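Local atomic coordinates of Alpha/beta hydrolase (Pectobacterium atrosepticum SCRI1043, PDB entry 3BDV), a protein that is of uncertain function but probably acts as a hydrolase of the alpha/beta-hydrolase fold and has calcium ions bound in the crystal. Residues 80-85 against 106-111; 19-24 against 70-75; 8-13 against 180-185; 91-96 against 122-127. One frame throughout, in Å; residues are numbered along the deposited sequence.

Contact 1: residues 80-85 against 106-111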
loop_
_atom_site.group_PDB
_atom_site.type_symbol
_atom_site.label_atom_id
_atom_site.label_comp_id
_atom_site.label_asym_id
_atom_site.label_seq_id
_atom_site.Cartn_x
_atom_site.Cartn_y
_atom_site.Cartn_z
ATOM N N GLY A 80 -0.815 0.710 -0.532
ATOM C CA GLY A 80 -1.097 0.631 -1.948
ATOM C C GLY A 80 -1.116 -0.768 -2.556
ATOM O O GLY A 80 -0.368 -1.619 -2.128
ATOM N N HIS A 81 -1.901 -0.959 -3.608
ATOM C CA HIS A 81 -1.871 -2.204 -4.371
ATOM C C HIS A 81 -1.583 -1.905 -5.835
ATOM O O HIS A 81 -2.283 -1.100 -6.444
ATOM C CB HIS A 81 -3.219 -2.955 -4.260
ATOM C CG HIS A 81 -3.271 -4.255 -5.014
ATOM N ND1 HIS A 81 -4.250 -4.554 -5.936
ATOM C CD2 HIS A 81 -2.437 -5.321 -4.997
ATOM C CE1 HIS A 81 -4.024 -5.754 -6.441
ATOM N NE2 HIS A 81 -2.937 -6.254 -5.872
ATOM N N SER A 82 -0.585 -2.575 -6.411
ATOM C CA SER A 82 -0.362 -2.527 -7.869
ATOM C C SER A 82 -0.137 -1.084 -8.397
ATOM O O SER A 82 0.779 -0.392 -7.944
ATOM C CB SER A 82 -1.492 -3.269 -8.585
ATOM O OG SER A 82 -1.081 -3.630 -9.914
ATOM N N PHE A 83 -0.983 -0.591 -9.310
ATOM C CA PHE A 83 -0.865 0.785 -9.725
ATOM C C PHE A 83 -0.971 1.770 -8.557
ATOM O O PHE A 83 -0.294 2.798 -8.540
ATOM C CB PHE A 83 -1.881 1.118 -10.820
ATOM C CG PHE A 83 -1.613 2.431 -11.502
ATOM C CD1 PHE A 83 -0.647 2.526 -12.491
ATOM C CD2 PHE A 83 -2.397 3.528 -11.252
ATOM C CE1 PHE A 83 -0.414 3.761 -13.166
ATOM C CE2 PHE A 83 -2.173 4.735 -11.898
ATOM C CZ PHE A 83 -1.192 4.843 -12.872
ATOM N N GLY A 84 -1.838 1.466 -7.602
ATOM C CA GLY A 84 -1.942 2.258 -6.384
ATOM C C GLY A 84 -0.631 2.350 -5.631
ATOM O O GLY A 84 -0.319 3.400 -5.075
ATOM N N ALA A 85 0.154 1.277 -5.607
ATOM C CA ALA A 85 1.417 1.318 -4.916
ATOM C C ALA A 85 2.401 2.190 -5.668
ATOM O O ALA A 85 3.201 2.900 -5.067
ATOM C CB ALA A 85 1.987 -0.114 -4.754
ATOM N N ALA A 106 2.349 -5.794 -3.977
ATOM C CA ALA A 106 2.338 -6.143 -5.419
ATOM C C ALA A 106 2.448 -4.873 -6.284
ATOM O O ALA A 106 1.643 -4.635 -7.190
ATOM C CB ALA A 106 1.094 -6.985 -5.812
ATOM N N PRO A 107 3.486 -4.062 -6.037
ATOM C CA PRO A 107 3.690 -2.923 -6.922
ATOM C C PRO A 107 3.877 -3.447 -8.337
ATOM O O PRO A 107 4.518 -4.480 -8.532
ATOM C CB PRO A 107 4.975 -2.296 -6.398
ATOM C CG PRO A 107 5.674 -3.323 -5.833
ATOM C CD PRO A 107 4.657 -4.244 -5.168
ATOM N N ALA A 108 3.307 -2.754 -9.318
ATOM C CA ALA A 108 3.483 -3.159 -10.690
ATOM C C ALA A 108 4.836 -2.631 -11.235
ATOM O O ALA A 108 5.283 -1.576 -10.833
ATOM C CB ALA A 108 2.297 -2.657 -11.528
ATOM N N GLU A 109 5.415 -3.345 -12.188
ATOM C CA GLU A 109 6.523 -2.832 -12.971
ATOM C C GLU A 109 6.037 -1.575 -13.694
ATOM O O GLU A 109 5.037 -1.604 -14.417
ATOM C CB GLU A 109 6.976 -3.928 -13.965
ATOM C CG GLU A 109 8.163 -3.583 -14.800
ATOM C CD GLU A 109 9.451 -3.541 -14.007
ATOM O OE1 GLU A 109 9.878 -4.601 -13.504
ATOM O OE2 GLU A 109 10.042 -2.456 -13.907
ATOM N N PRO A 110 6.726 -0.441 -13.480
ATOM C CA PRO A 110 6.237 0.789 -14.142
ATOM C C PRO A 110 5.979 0.751 -15.665
ATOM O O PRO A 110 5.015 1.356 -16.174
ATOM C CB PRO A 110 7.309 1.791 -13.765
ATOM C CG PRO A 110 7.779 1.334 -12.449
ATOM C CD PRO A 110 7.812 -0.135 -12.532
HETATM N N MSE A 111 6.750 -0.037 -16.380
HETATM C CA MSE A 111 6.552 -0.130 -17.816
HETATM C C MSE A 111 5.186 -0.678 -18.182
HETATM O O MSE A 111 4.647 -0.304 -19.236
HETATM C CB MSE A 111 7.684 -0.958 -18.443
HETATM C CG MSE A 111 7.586 -1.231 -19.949
HETATM SE SE MSE A 111 8.316 0.266 -20.841
HETATM C CE MSE A 111 10.230 -0.041 -20.460
#

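Contact 2: residues 19-24 against 70-75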
loop_
_atom_site.group_PDB
_atom_site.type_symbol
_atom_site.label_atom_id
_atom_site.label_comp_id
_atom_site.label_asym_id
_atom_site.label_seq_id
_atom_site.Cartn_x
_atom_site.Cartn_y
_atom_site.Cartn_z
ATOM N N THR A 19 -2.934 7.448 10.635
ATOM C CA THR A 19 -4.089 7.175 9.804
ATOM C C THR A 19 -3.675 6.297 8.639
ATOM O O THR A 19 -2.723 6.638 7.917
ATOM C CB THR A 19 -4.662 8.508 9.278
ATOM O OG1 THR A 19 -5.186 9.251 10.382
ATOM C CG2 THR A 19 -5.760 8.296 8.255
HETATM N N MSE A 20 -4.363 5.184 8.459
HETATM C CA MSE A 20 -4.122 4.343 7.301
HETATM C C MSE A 20 -4.919 4.875 6.133
HETATM O O MSE A 20 -6.113 5.113 6.269
HETATM C CB MSE A 20 -4.606 2.927 7.547
HETATM C CG MSE A 20 -4.071 2.275 8.776
HETATM SE SE MSE A 20 -2.183 2.260 8.996
HETATM C CE MSE A 20 -2.047 0.900 10.367
ATOM N N VAL A 21 -4.269 4.998 4.981
ATOM C CA VAL A 21 -4.940 5.356 3.730
ATOM C C VAL A 21 -4.803 4.215 2.701
ATOM O O VAL A 21 -3.705 3.943 2.236
ATOM C CB VAL A 21 -4.425 6.691 3.176
ATOM C CG1 VAL A 21 -5.188 7.028 1.919
ATOM C CG2 VAL A 21 -4.593 7.815 4.219
ATOM N N LEU A 22 -5.933 3.589 2.349
ATOM C CA LEU A 22 -5.974 2.546 1.337
ATOM C C LEU A 22 -5.971 3.124 -0.076
ATOM O O LEU A 22 -6.810 3.949 -0.397
ATOM C CB LEU A 22 -7.208 1.654 1.507
ATOM C CG LEU A 22 -7.272 0.957 2.849
ATOM C CD1 LEU A 22 -8.742 0.535 3.093
ATOM C CD2 LEU A 22 -6.293 -0.255 2.889
ATOM N N VAL A 23 -4.974 2.735 -0.870
ATOM C CA VAL A 23 -4.842 3.131 -2.281
ATOM C C VAL A 23 -4.987 1.939 -3.248
ATOM O O VAL A 23 -4.029 1.236 -3.511
ATOM C CB VAL A 23 -3.500 3.827 -2.561
ATOM C CG1 VAL A 23 -3.498 4.458 -3.942
ATOM C CG2 VAL A 23 -3.195 4.917 -1.455
ATOM N N PRO A 24 -6.197 1.711 -3.783
ATOM C CA PRO A 24 -6.398 0.651 -4.778
ATOM C C PRO A 24 -5.743 0.942 -6.109
ATOM O O PRO A 24 -5.419 2.108 -6.404
ATOM C CB PRO A 24 -7.932 0.571 -4.919
ATOM C CG PRO A 24 -8.446 1.208 -3.643
ATOM C CD PRO A 24 -7.478 2.334 -3.398
ATOM N N SER A 70 -4.973 16.042 2.325
ATOM C CA SER A 70 -5.263 17.430 2.677
ATOM C C SER A 70 -6.136 17.497 3.910
ATOM O O SER A 70 -6.047 18.455 4.667
ATOM C CB SER A 70 -5.995 18.141 1.531
ATOM O OG SER A 70 -7.314 17.612 1.341
ATOM N N VAL A 71 -7.009 16.507 4.089
ATOM C CA VAL A 71 -7.929 16.484 5.247
ATOM C C VAL A 71 -7.514 15.555 6.390
ATOM O O VAL A 71 -8.207 15.471 7.411
ATOM C CB VAL A 71 -9.326 16.120 4.804
ATOM C CG1 VAL A 71 -9.782 17.137 3.756
ATOM C CG2 VAL A 71 -9.362 14.689 4.261
ATOM N N CYS A 72 -6.376 14.887 6.251
ATOM C CA CYS A 72 -5.858 14.070 7.347
ATOM C C CYS A 72 -5.268 14.917 8.482
ATOM O O CYS A 72 -4.529 15.874 8.246
ATOM C CB CYS A 72 -4.796 13.117 6.840
ATOM S SG CYS A 72 -5.493 11.799 5.841
ATOM N N THR A 73 -5.566 14.530 9.716
ATOM C CA THR A 73 -5.081 15.266 10.882
ATOM C C THR A 73 -3.835 14.617 11.510
ATOM O O THR A 73 -3.123 15.245 12.290
ATOM C CB THR A 73 -6.187 15.357 11.905
ATOM O OG1 THR A 73 -6.734 14.050 12.115
ATOM C CG2 THR A 73 -7.283 16.281 11.397
ATOM N N GLN A 74 -3.570 13.361 11.172
ATOM C CA GLN A 74 -2.434 12.639 11.732
ATOM C C GLN A 74 -1.511 12.268 10.563
ATOM O O GLN A 74 -1.910 12.382 9.396
ATOM C CB GLN A 74 -2.906 11.352 12.414
ATOM C CG GLN A 74 -4.111 11.499 13.298
ATOM C CD GLN A 74 -4.521 10.194 13.929
ATOM O OE1 GLN A 74 -4.582 10.067 15.148
ATOM N NE2 GLN A 74 -4.799 9.211 13.103
ATOM N N PRO A 75 -0.283 11.836 10.869
ATOM C CA PRO A 75 0.576 11.260 9.845
ATOM C C PRO A 75 -0.068 10.004 9.274
ATOM O O PRO A 75 -0.719 9.253 10.018
ATOM C CB PRO A 75 1.836 10.912 10.598
ATOM C CG PRO A 75 1.789 11.735 11.827
ATOM C CD PRO A 75 0.353 11.782 12.186
HETATM O O HOH W 1 -6.503 11.623 10.081
#

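Contact 3: residues 8-13 against 180-185. With EDO (1,2-ethanediol), chain H.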
loop_
_atom_site.group_PDB
_atom_site.type_symbol
_atom_site.label_atom_id
_atom_site.label_comp_id
_atom_site.label_asym_id
_atom_site.label_seq_id
_atom_site.Cartn_x
_atom_site.Cartn_y
_atom_site.Cartn_z
ATOM N N ASP A 8 -6.085 -6.981 16.098
ATOM C CA ASP A 8 -7.050 -5.877 16.193
ATOM C C ASP A 8 -6.739 -4.914 17.301
ATOM O O ASP A 8 -6.827 -3.701 17.071
ATOM C CB ASP A 8 -8.461 -6.403 16.350
ATOM C CG ASP A 8 -8.907 -7.171 15.136
ATOM O OD1 ASP A 8 -8.325 -6.947 14.089
ATOM O OD2 ASP A 8 -9.794 -8.015 15.228
ATOM N N LEU A 9 -6.326 -5.410 18.470
ATOM C CA LEU A 9 -5.972 -4.489 19.582
ATOM C C LEU A 9 -4.779 -3.624 19.209
ATOM O O LEU A 9 -4.780 -2.417 19.419
ATOM C CB LEU A 9 -5.610 -5.260 20.856
ATOM C CG LEU A 9 -6.705 -5.994 21.638
ATOM C CD1 LEU A 9 -6.110 -7.089 22.546
ATOM C CD2 LEU A 9 -7.521 -4.989 22.433
ATOM N N ARG A 10 -3.760 -4.245 18.625
ATOM C CA ARG A 10 -2.545 -3.513 18.276
ATOM C C ARG A 10 -2.854 -2.482 17.214
ATOM O O ARG A 10 -2.433 -1.338 17.339
ATOM C CB ARG A 10 -1.452 -4.465 17.799
ATOM C CG ARG A 10 -0.789 -5.232 18.948
ATOM C CD ARG A 10 0.151 -6.293 18.444
ATOM N NE ARG A 10 1.391 -5.740 17.888
ATOM C CZ ARG A 10 2.344 -6.519 17.382
ATOM N NH1 ARG A 10 2.196 -7.833 17.341
ATOM N NH2 ARG A 10 3.427 -6.016 16.862
ATOM N N LEU A 11 -3.649 -2.852 16.203
ATOM C CA LEU A 11 -3.960 -1.888 15.128
ATOM C C LEU A 11 -4.889 -0.774 15.592
ATOM O O LEU A 11 -4.755 0.373 15.172
ATOM C CB LEU A 11 -4.497 -2.573 13.857
ATOM C CG LEU A 11 -3.389 -3.233 13.045
ATOM C CD1 LEU A 11 -4.004 -4.238 12.024
ATOM C CD2 LEU A 11 -2.467 -2.230 12.394
ATOM N N THR A 12 -5.788 -1.102 16.510
ATOM C CA THR A 12 -6.650 -0.087 17.119
ATOM C C THR A 12 -5.820 0.976 17.884
ATOM O O THR A 12 -6.042 2.171 17.730
ATOM C CB THR A 12 -7.743 -0.763 18.011
ATOM O OG1 THR A 12 -8.610 -1.541 17.174
ATOM C CG2 THR A 12 -8.544 0.295 18.775
ATOM N N GLU A 13 -4.799 0.559 18.626
ATOM C CA GLU A 13 -3.866 1.517 19.245
ATOM C C GLU A 13 -3.068 2.352 18.256
ATOM O O GLU A 13 -2.836 3.554 18.475
ATOM C CB GLU A 13 -2.877 0.821 20.164
ATOM C CG GLU A 13 -3.508 0.213 21.390
ATOM C CD GLU A 13 -4.163 1.263 22.273
ATOM O OE1 GLU A 13 -3.450 2.191 22.708
ATOM O OE2 GLU A 13 -5.391 1.168 22.504
ATOM N N LEU A 180 1.756 -5.131 8.997
ATOM C CA LEU A 180 1.435 -3.748 9.118
ATOM C C LEU A 180 1.506 -3.274 10.573
ATOM O O LEU A 180 1.966 -2.197 10.862
ATOM C CB LEU A 180 0.025 -3.516 8.596
ATOM C CG LEU A 180 -0.525 -2.082 8.691
ATOM C CD1 LEU A 180 0.377 -1.025 7.984
ATOM C CD2 LEU A 180 -1.926 -2.066 8.188
ATOM N N ALA A 181 1.007 -4.084 11.486
ATOM C CA ALA A 181 1.049 -3.750 12.886
ATOM C C ALA A 181 2.483 -3.574 13.378
ATOM O O ALA A 181 2.819 -2.575 14.008
ATOM C CB ALA A 181 0.284 -4.876 13.694
ATOM N N GLU A 182 3.333 -4.524 13.029
ATOM C CA GLU A 182 4.743 -4.537 13.391
ATOM C C GLU A 182 5.457 -3.279 12.937
ATOM O O GLU A 182 6.191 -2.641 13.704
ATOM C CB GLU A 182 5.410 -5.774 12.803
ATOM C CG GLU A 182 4.884 -7.081 13.439
ATOM C CD GLU A 182 5.308 -8.338 12.750
ATOM O OE1 GLU A 182 6.057 -8.223 11.780
ATOM O OE2 GLU A 182 4.875 -9.431 13.176
ATOM N N PHE A 183 5.242 -2.967 11.657
ATOM C CA PHE A 183 5.832 -1.807 10.949
ATOM C C PHE A 183 5.327 -0.499 11.475
ATOM O O PHE A 183 6.111 0.404 11.750
ATOM C CB PHE A 183 5.467 -1.992 9.466
ATOM C CG PHE A 183 5.832 -0.848 8.549
ATOM C CD1 PHE A 183 7.156 -0.550 8.290
ATOM C CD2 PHE A 183 4.848 -0.153 7.871
ATOM C CE1 PHE A 183 7.472 0.455 7.375
ATOM C CE2 PHE A 183 5.145 0.856 6.977
ATOM C CZ PHE A 183 6.418 1.173 6.720
ATOM N N SER A 184 4.014 -0.364 11.578
ATOM C CA SER A 184 3.425 0.863 12.029
ATOM C C SER A 184 3.721 1.201 13.462
ATOM O O SER A 184 3.901 2.360 13.762
ATOM C CB SER A 184 1.907 0.902 11.756
ATOM O OG SER A 184 1.204 -0.099 12.503
ATOM N N GLU A 185 3.824 0.220 14.361
ATOM C CA GLU A 185 4.096 0.583 15.762
ATOM C C GLU A 185 5.374 1.393 15.909
ATOM O O GLU A 185 5.420 2.322 16.726
ATOM C CB GLU A 185 4.137 -0.652 16.649
ATOM C CG GLU A 185 2.775 -1.227 16.862
ATOM C CD GLU A 185 2.787 -2.546 17.583
ATOM O OE1 GLU A 185 3.858 -3.150 17.646
ATOM O OE2 GLU A 185 1.718 -2.964 18.083
HETATM C C1 EDO H . -0.454 -10.188 17.184
HETATM O O1 EDO H . 0.292 -9.624 18.282
HETATM C C2 EDO H . 0.151 -9.948 15.794
HETATM O O2 EDO H . 0.910 -11.074 15.323
HETATM O O HOH W 2 0.043 -1.277 19.008
HETATM O O HOH W 3 3.470 -9.553 15.264
#

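Contact 4: residues 91-96 against 122-127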
loop_
_atom_site.group_PDB
_atom_site.type_symbol
_atom_site.label_atom_id
_atom_site.label_comp_id
_atom_site.label_asym_id
_atom_site.label_seq_id
_atom_site.Cartn_x
_atom_site.Cartn_y
_atom_site.Cartn_z
ATOM N N VAL A 91 4.080 9.804 -5.165
ATOM C CA VAL A 91 3.729 10.941 -4.299
ATOM C C VAL A 91 4.816 11.209 -3.261
ATOM O O VAL A 91 5.192 12.348 -3.054
ATOM C CB VAL A 91 2.376 10.730 -3.616
ATOM C CG1 VAL A 91 2.216 11.641 -2.409
ATOM C CG2 VAL A 91 1.288 10.957 -4.618
ATOM N N VAL A 92 5.347 10.166 -2.652
ATOM C CA VAL A 92 6.465 10.293 -1.701
ATOM C C VAL A 92 7.704 10.859 -2.406
ATOM O O VAL A 92 8.345 11.813 -1.904
ATOM C CB VAL A 92 6.792 8.931 -1.025
ATOM C CG1 VAL A 92 8.093 9.056 -0.209
ATOM C CG2 VAL A 92 5.636 8.503 -0.119
ATOM N N GLN A 93 7.985 10.353 -3.599
ATOM C CA GLN A 93 9.146 10.799 -4.371
ATOM C C GLN A 93 9.062 12.257 -4.810
ATOM O O GLN A 93 10.081 12.918 -4.971
ATOM C CB GLN A 93 9.406 9.886 -5.582
ATOM C CG GLN A 93 9.938 8.493 -5.177
ATOM C CD GLN A 93 10.298 7.615 -6.345
ATOM O OE1 GLN A 93 9.699 7.724 -7.434
ATOM N NE2 GLN A 93 11.262 6.688 -6.119
ATOM N N GLN A 94 7.853 12.766 -4.988
ATOM C CA GLN A 94 7.674 14.148 -5.402
ATOM C C GLN A 94 7.657 15.069 -4.206
ATOM O O GLN A 94 7.557 16.283 -4.377
ATOM C CB GLN A 94 6.401 14.280 -6.239
ATOM C CG GLN A 94 6.418 13.436 -7.495
ATOM C CD GLN A 94 7.640 13.678 -8.337
ATOM O OE1 GLN A 94 8.337 12.747 -8.770
ATOM N NE2 GLN A 94 7.924 14.931 -8.565
ATOM N N GLY A 95 7.787 14.520 -2.994
ATOM C CA GLY A 95 8.045 15.342 -1.779
ATOM C C GLY A 95 6.863 15.699 -0.889
ATOM O O GLY A 95 6.971 16.580 -0.025
ATOM N N GLN A 96 5.736 15.035 -1.098
ATOM C CA GLN A 96 4.532 15.151 -0.261
ATOM C C GLN A 96 4.800 14.986 1.240
ATOM O O GLN A 96 5.386 13.988 1.668
ATOM C CB GLN A 96 3.558 14.037 -0.665
ATOM C CG GLN A 96 2.257 14.071 0.079
ATOM C CD GLN A 96 1.495 15.328 -0.233
ATOM O OE1 GLN A 96 1.104 16.067 0.665
ATOM N NE2 GLN A 96 1.314 15.597 -1.519
ATOM N N SER A 122 15.153 5.147 -6.827
ATOM C CA SER A 122 15.875 5.865 -5.791
ATOM C C SER A 122 15.110 5.781 -4.472
ATOM O O SER A 122 13.886 5.536 -4.449
ATOM C CB SER A 122 16.153 7.312 -6.225
ATOM O OG SER A 122 14.988 7.966 -6.659
ATOM N N PRO A 123 15.828 5.955 -3.362
ATOM C CA PRO A 123 15.228 5.770 -2.062
ATOM C C PRO A 123 14.037 6.621 -1.779
ATOM O O PRO A 123 14.023 7.826 -2.088
ATOM C CB PRO A 123 16.357 6.110 -1.100
ATOM C CG PRO A 123 17.562 5.885 -1.851
ATOM C CD PRO A 123 17.242 6.322 -3.237
ATOM N N LEU A 124 13.053 6.011 -1.146
ATOM C CA LEU A 124 11.891 6.730 -0.695
ATOM C C LEU A 124 12.310 7.430 0.622
ATOM O O LEU A 124 13.061 6.890 1.441
ATOM C CB LEU A 124 10.705 5.812 -0.458
ATOM C CG LEU A 124 10.183 5.145 -1.749
ATOM C CD1 LEU A 124 9.011 4.241 -1.469
ATOM C CD2 LEU A 124 9.807 6.209 -2.755
ATOM N N SER A 125 11.830 8.633 0.813
ATOM C CA SER A 125 12.280 9.402 1.961
ATOM C C SER A 125 11.652 8.886 3.264
ATOM O O SER A 125 11.950 9.410 4.330
ATOM C CB SER A 125 11.913 10.869 1.745
ATOM O OG SER A 125 10.499 11.015 1.630
ATOM N N VAL A 126 10.773 7.886 3.188
ATOM C CA VAL A 126 10.087 7.392 4.392
ATOM C C VAL A 126 10.222 5.904 4.473
ATOM O O VAL A 126 10.429 5.243 3.445
ATOM C CB VAL A 126 8.598 7.706 4.355
ATOM C CG1 VAL A 126 8.399 9.210 4.263
ATOM C CG2 VAL A 126 7.931 6.975 3.165
ATOM N N PRO A 127 10.051 5.347 5.675
ATOM C CA PRO A 127 10.041 3.898 5.811
ATOM C C PRO A 127 9.016 3.209 4.912
ATOM O O PRO A 127 7.842 3.624 4.851
ATOM C CB PRO A 127 9.727 3.684 7.314
ATOM C CG PRO A 127 10.256 4.943 7.953
ATOM C CD PRO A 127 9.949 6.025 6.988
HETATM O O HOH W 4 7.827 12.757 0.567
#

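Contact 1: residues 80-85 against 106-111
The sharp turn from strand 76-81 into helix 83-93 meets the loop that leaves strand 99-105, with Ser82 against the carbonyl of Ala106, the closest approach of the two segments. Ala106 O sits 3.0 Å from Ser82 CA in a CA-H...O contact, bent to 138° at the hydrogen. The same oxygen lies 3.7 Å from Ser82 CB, so one carbonyl faces both carbons of the serine. Its OG stands anti to the backbone N (chi1 -160°), which takes the hydroxyl along the loop until it reaches the methyl CB of Ala108 at 3.9 Å. Ser82 has a positive phi of 58°, the strained backbone expected of a nucleophile elbow, and with Gly80 and Gly84 it fits the GxSxG pattern of alpha/beta hydrolases, consistent with Ser82 standing at the nucleophile position. Gly80 and Gly84, with no side chains, let strand and helix lie close together at the turn. Just before it, His81 lays one ring face under Ser82 CB, which stands over the ring centre. Ala106 CB approaches this ring obliquely, 4.0 Å from His81 CD2, while His81 NE2 bonds outside the contact to His163 O. On the helix side, the first turn points Ala85 CB at the loop, 4.0 Å from Pro107 CB. Ala106 bends the chain away from its strand with both phi and psi positive. Farther along the loop, Glu109 reaches the helix 141-151, with Arg143 and Trp147 holding its carboxylate.

Contact 2: residues 19-24 against 70-75
Thr19, at the start of strand 19-23, meets the loop 70-75 through both its backbone and its hydroxyl. Its N-H goes to Pro75 O, 2.9 Å from N to O and nearly straight at 168°. Thr19 OG1 accepts a second bond from Gln74 NE2 at 2.7 Å; the oxygen lies close to the plane of the Gln74 amide. The glutamine, with CG beside its backbone N (chi1 -45°) and extended beyond, brings its amide to the hydroxyl, crossing the threonine side chain at about a right angle. A water lies 2.7 Å from Thr19 OG1 as well, and it accepts the backbone N-H of Thr73 at 3.1 Å from Thr73 N. Thus OG1 ties the strand to Gln74 directly and to Thr73 through solvent. Beneath this polar group the contact is apolar: Cys72 SG rests 4.3 Å from Thr19 CG2 and 4.4 Å from Val21 CG2. The bond to Pro75 begins the pairing that Thr19 and Val21 continue with Ile77 of the parallel strand 76-81. Val21 also touches Glu68, a calcium ligand on helix 58-70; the loop leads from that helix into strand 76-81, beside the start of strand 19-23.

Contact 3: residues 8-13 against 180-185
The guanidinium of Arg10 has Ala181 CB over one face, while its edge is taken by the carboxylate of Glu185 and by O1 of a bound 1,2-ethanediol. Arg10 grips Glu185 side-on with two nitrogens: NE gives OE2 an almost straight bond of 2.8 Å (174°), and NH2 gives OE1 one of 3.0 Å. Both oxygens stay near the guanidinium plane, yet the two planes are 34° apart: NE meets OE2 on the syn side but tilted from the carboxylate plane, and NH2 comes to OE1 from above it. A bend at chi3 in Arg10 turns the group across toward helix 180-185, against an extended Glu185 that it crosses at about a right angle. A water fastens the same pair again, donating to Arg10 O and to Glu185 OE2. Arg10 NH1 bonds the diol, probably a crystallisation component, and a second water that donates to Glu182 OE2; Lys178 is the stronger partner of that glutamate. Below the salt bridge the contact turns apolar. Leu11 CD2 lies 4.0 Å from Ala181 CB and 4.2 Å from Leu180 CG. Ser184 OG, near the same methyl, is turned back to donate to Leu180 O. The two segments' axes pass 9.6 Å apart at 33°, running in broadly the same direction. Leu11, Leu180 and Ser184 all rest on selenomethionine Met20 of strand 19-23: the first and last helices of the chain pack side by side on one face of the central parallel sheet, as layers do in an alpha/beta/alpha sandwich.

Contact 4: residues 91-96 against 122-127
A single water links Val92 to Ser125 where helix 83-93 ends: it donates to Val92 O at 2.7 Å and to Gln96 O at 2.9 Å, and makes a weak hydrogen bond with Ser125 OG. Val92 O also accepts the N-H of Gly95, and Gln96 N bonds weakly back to Val91 O; with the positive phi of Gly95 (98°) these two bonds close the helix in a Schellman motif. Val92 CG1, anti to the backbone N (chi1 171°), reaches into the loop 122-127 and packs 4.0 Å from Val126 CG2 and 4.2 Å from Leu124 CB, with Ser125 OG a further neighbour. Gln93, extended beyond CG, lies obliquely across Leu124; the spacing of 3.3 Å between Gln93 CG and Leu124 CD2 is very tight and should be read with caution. At its tip, Gln93 NE2 makes a weak bond to Ser122 O, also 3.3 Å, bent to 132°, and a stronger one to Gln120 O just before the loop segment. The Leu124 side chain is about 6 Å from that of Asp152, a calcium-binding residue whose ion is not bound to this chain here. Helix 141-151 borders this side, where Trp151 packs on both Gln93 and Leu124. Inward, Val92 rests on Ile99 and Val102 of strand 99-105, and Leu124 joins it on Val102, which places the helix end and the loop leading to strand 128-132 side by side over the sheet.

How the contacts relate
Contact 2 and contact 1 meet on neighbouring strands: Val23 O lies 3.1 Å from His81 N, a probable hydrogen bond, so strand 19-23 runs from its loop contact at one end toward the presumed nucleophile elbow at the other. The Val21 side chain of contact 2 is about 7 Å from a bound calcium ion. Contact 4 shares helix 83-93 with contact 1, one at each end, their centres about 15 Å apart. Contact 3 encloses the other three along the chain. It touches contact 2 where Met20 CE packs 3.7 Å from Leu180 CD2, and contact 4 through Phe183 and Pro127. Its centre is about 24 Å from that of contact 1, far from the probable active site.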